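PDB 1I5P: pesticidial crystal protein CRY2AA from Bacillus thuringiensis serovar kurstaki, which promotes colloid-osmotic lysis by binding to midgut epithelial cells of both dipteran and lepidopteran insect larvae. Local coordinates for residues L523-S528 / T615-M620. Numbering follows the deposited sequence.
Sequences LRFEQS and TPFDLM
Leu523 pairs with Leu619 and Phe525 with Phe617 as two hydrogen-bonded antiparallel pairs, and Arg524 and Asp618 form the non-hydrogen-bonded pair between them. The strand portions 523-525 and 617-620 run antiparallel, their N-to-C directions 155° apart, with axes 4.6 Å apart at closest approach. Four main-chain hydrogen bonds join them; Leu619 N reaches Leu523 O at 2.8 Å and Phe525 N reaches Phe617 O at 2.7 Å. CA-H...O contacts add to these, among them Arg524 CA to Phe617 O at 3.2 Å.

The side chains of Leu523, Phe525, Phe617 and Leu619 share one face of the sheet. The two phenylalanines lie side by side and point the same way, Phe617 CD2 meeting the edge of the Phe525 ring at CD1, 3.7 Å away. With its CG anti to the carbonyl carbon (chi1 -59°), Phe525 also brings CE1 to within 3.9 Å of Leu619 CB. Tyr534 packs on Leu523 and Leu619 and Ala532 on Phe525, both from strand 530-537.

On the other face, Arg524 stretches out with CG anti to the backbone N (chi1 -175°), laying its aliphatic part alongside Pro616, with Arg524 CG 3.7 Å from Pro616 CB. The chain then bends at chi3, and NE and NH2 both hold Glu526 OE2 side-on, nearly in the guanidinium plane; the bond from Arg524 NE to Glu526 OE2 is 2.9 Å long. This two-nitrogen salt bridge should restrict rotation of the guanidinium. Asp618 OD1 approaches Arg524 CB, but OD1 is hydrogen-bonded to Ser522 OG.

Strand 617-626 also pairs with strand 541-550, and strand 522-525 with strand 510-513, so the contact lies inside a sheet. One polar face and one apolar face turned to a second sheet are characteristic of a beta sandwich, here the lectin-like jelly-roll domain at the C-terminal end of this three-domain delta-endotoxin.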
# COMPACT_ATOMS: atom_id res chain seq x y z
N LEU A 523 -4.13 8.11 10.79
CA LEU A 523 -5.41 8.57 11.32
C LEU A 523 -5.10 9.86 12.08
O LEU A 523 -4.37 9.85 13.07
CB LEU A 523 -6.00 7.52 12.27
CG LEU A 523 -7.53 7.41 12.34
CD1 LEU A 523 -8.11 7.20 10.94
CD2 LEU A 523 -7.91 6.24 13.25
N ARG A 524 -5.63 10.98 11.59
CA ARG A 524 -5.39 12.26 12.23
C ARG A 524 -6.54 12.67 13.15
O ARG A 524 -7.67 12.87 12.69
CB ARG A 524 -5.16 13.35 11.18
CG ARG A 524 -4.78 14.70 11.79
CD ARG A 524 -4.59 15.80 10.75
NE ARG A 524 -5.84 16.17 10.08
CZ ARG A 524 -6.08 15.98 8.78
NH1 ARG A 524 -5.16 15.42 8.01
NH2 ARG A 524 -7.23 16.37 8.26
N PHE A 525 -6.24 12.78 14.44
CA PHE A 525 -7.24 13.19 15.42
C PHE A 525 -7.16 14.70 15.59
O PHE A 525 -6.12 15.25 15.95
CB PHE A 525 -6.96 12.52 16.78
CG PHE A 525 -6.97 11.01 16.73
CD1 PHE A 525 -5.90 10.28 17.24
CD2 PHE A 525 -8.05 10.32 16.19
CE1 PHE A 525 -5.90 8.89 17.19
CE2 PHE A 525 -8.06 8.92 16.14
CZ PHE A 525 -6.98 8.21 16.65
N GLU A 526 -8.26 15.39 15.31
CA GLU A 526 -8.30 16.84 15.43
C GLU A 526 -9.05 17.27 16.68
O GLU A 526 -9.03 18.43 17.06
CB GLU A 526 -8.94 17.47 14.19
CG GLU A 526 -8.07 17.38 12.95
CD GLU A 526 -8.69 18.04 11.74
OE1 GLU A 526 -9.70 18.76 11.91
OE2 GLU A 526 -8.17 17.86 10.63
N GLN A 527 -9.73 16.31 17.31
CA GLN A 527 -10.48 16.58 18.53
C GLN A 527 -9.85 15.84 19.71
O GLN A 527 -9.59 14.64 19.63
CB GLN A 527 -11.94 16.15 18.36
CG GLN A 527 -12.75 16.18 19.64
CD GLN A 527 -14.24 16.14 19.39
OE1 GLN A 527 -14.69 15.82 18.29
NE2 GLN A 527 -15.02 16.47 20.41
N SER A 528 -9.62 16.57 20.79
CA SER A 528 -9.01 15.98 21.97
C SER A 528 -9.93 14.91 22.58
O SER A 528 -11.14 14.93 22.39
CB SER A 528 -8.70 17.07 23.00
OG SER A 528 -7.81 16.61 23.99
N THR A 615 -3.08 20.96 18.76
CA THR A 615 -2.62 20.57 17.44
C THR A 615 -3.04 19.12 17.16
O THR A 615 -3.12 18.31 18.08
CB THR A 615 -1.09 20.67 17.32
OG1 THR A 615 -0.49 20.21 18.54
CG2 THR A 615 -0.67 22.10 17.06
N PRO A 616 -3.29 18.79 15.89
CA PRO A 616 -3.71 17.44 15.49
C PRO A 616 -2.70 16.38 15.89
O PRO A 616 -1.53 16.68 16.11
CB PRO A 616 -3.85 17.56 13.98
CG PRO A 616 -4.19 19.01 13.79
CD PRO A 616 -3.19 19.65 14.70
N PHE A 617 -3.18 15.14 15.98
CA PHE A 617 -2.33 14.01 16.34
C PHE A 617 -2.46 12.97 15.23
O PHE A 617 -3.56 12.66 14.79
CB PHE A 617 -2.78 13.42 17.67
CG PHE A 617 -1.99 12.20 18.11
CD1 PHE A 617 -0.98 12.32 19.06
CD2 PHE A 617 -2.29 10.94 17.60
CE1 PHE A 617 -0.28 11.20 19.50
CE2 PHE A 617 -1.59 9.81 18.03
CZ PHE A 617 -0.59 9.94 18.99
N ASP A 618 -1.33 12.44 14.78
CA ASP A 618 -1.33 11.42 13.74
C ASP A 618 -0.98 10.05 14.31
O ASP A 618 0.13 9.83 14.78
CB ASP A 618 -0.32 11.75 12.64
CG ASP A 618 -0.89 12.69 11.58
OD1 ASP A 618 -1.61 12.22 10.68
OD2 ASP A 618 -0.61 13.90 11.66
N LEU A 619 -1.94 9.13 14.28
CA LEU A 619 -1.70 7.76 14.74
C LEU A 619 -1.28 7.10 13.42
O LEU A 619 -2.12 6.86 12.55
CB LEU A 619 -3.00 7.12 15.25
CG LEU A 619 -2.93 6.17 16.44
CD1 LEU A 619 -4.02 5.12 16.27
CD2 LEU A 619 -1.56 5.50 16.56
N MET A 620 0.01 6.81 13.29
CA MET A 620 0.54 6.25 12.05
C MET A 620 0.66 4.73 11.93
O MET A 620 0.37 4.17 10.86
CB MET A 620 1.87 6.92 11.74
CG MET A 620 1.72 8.43 11.61
SD MET A 620 3.29 9.29 11.55
CE MET A 620 3.78 8.90 9.86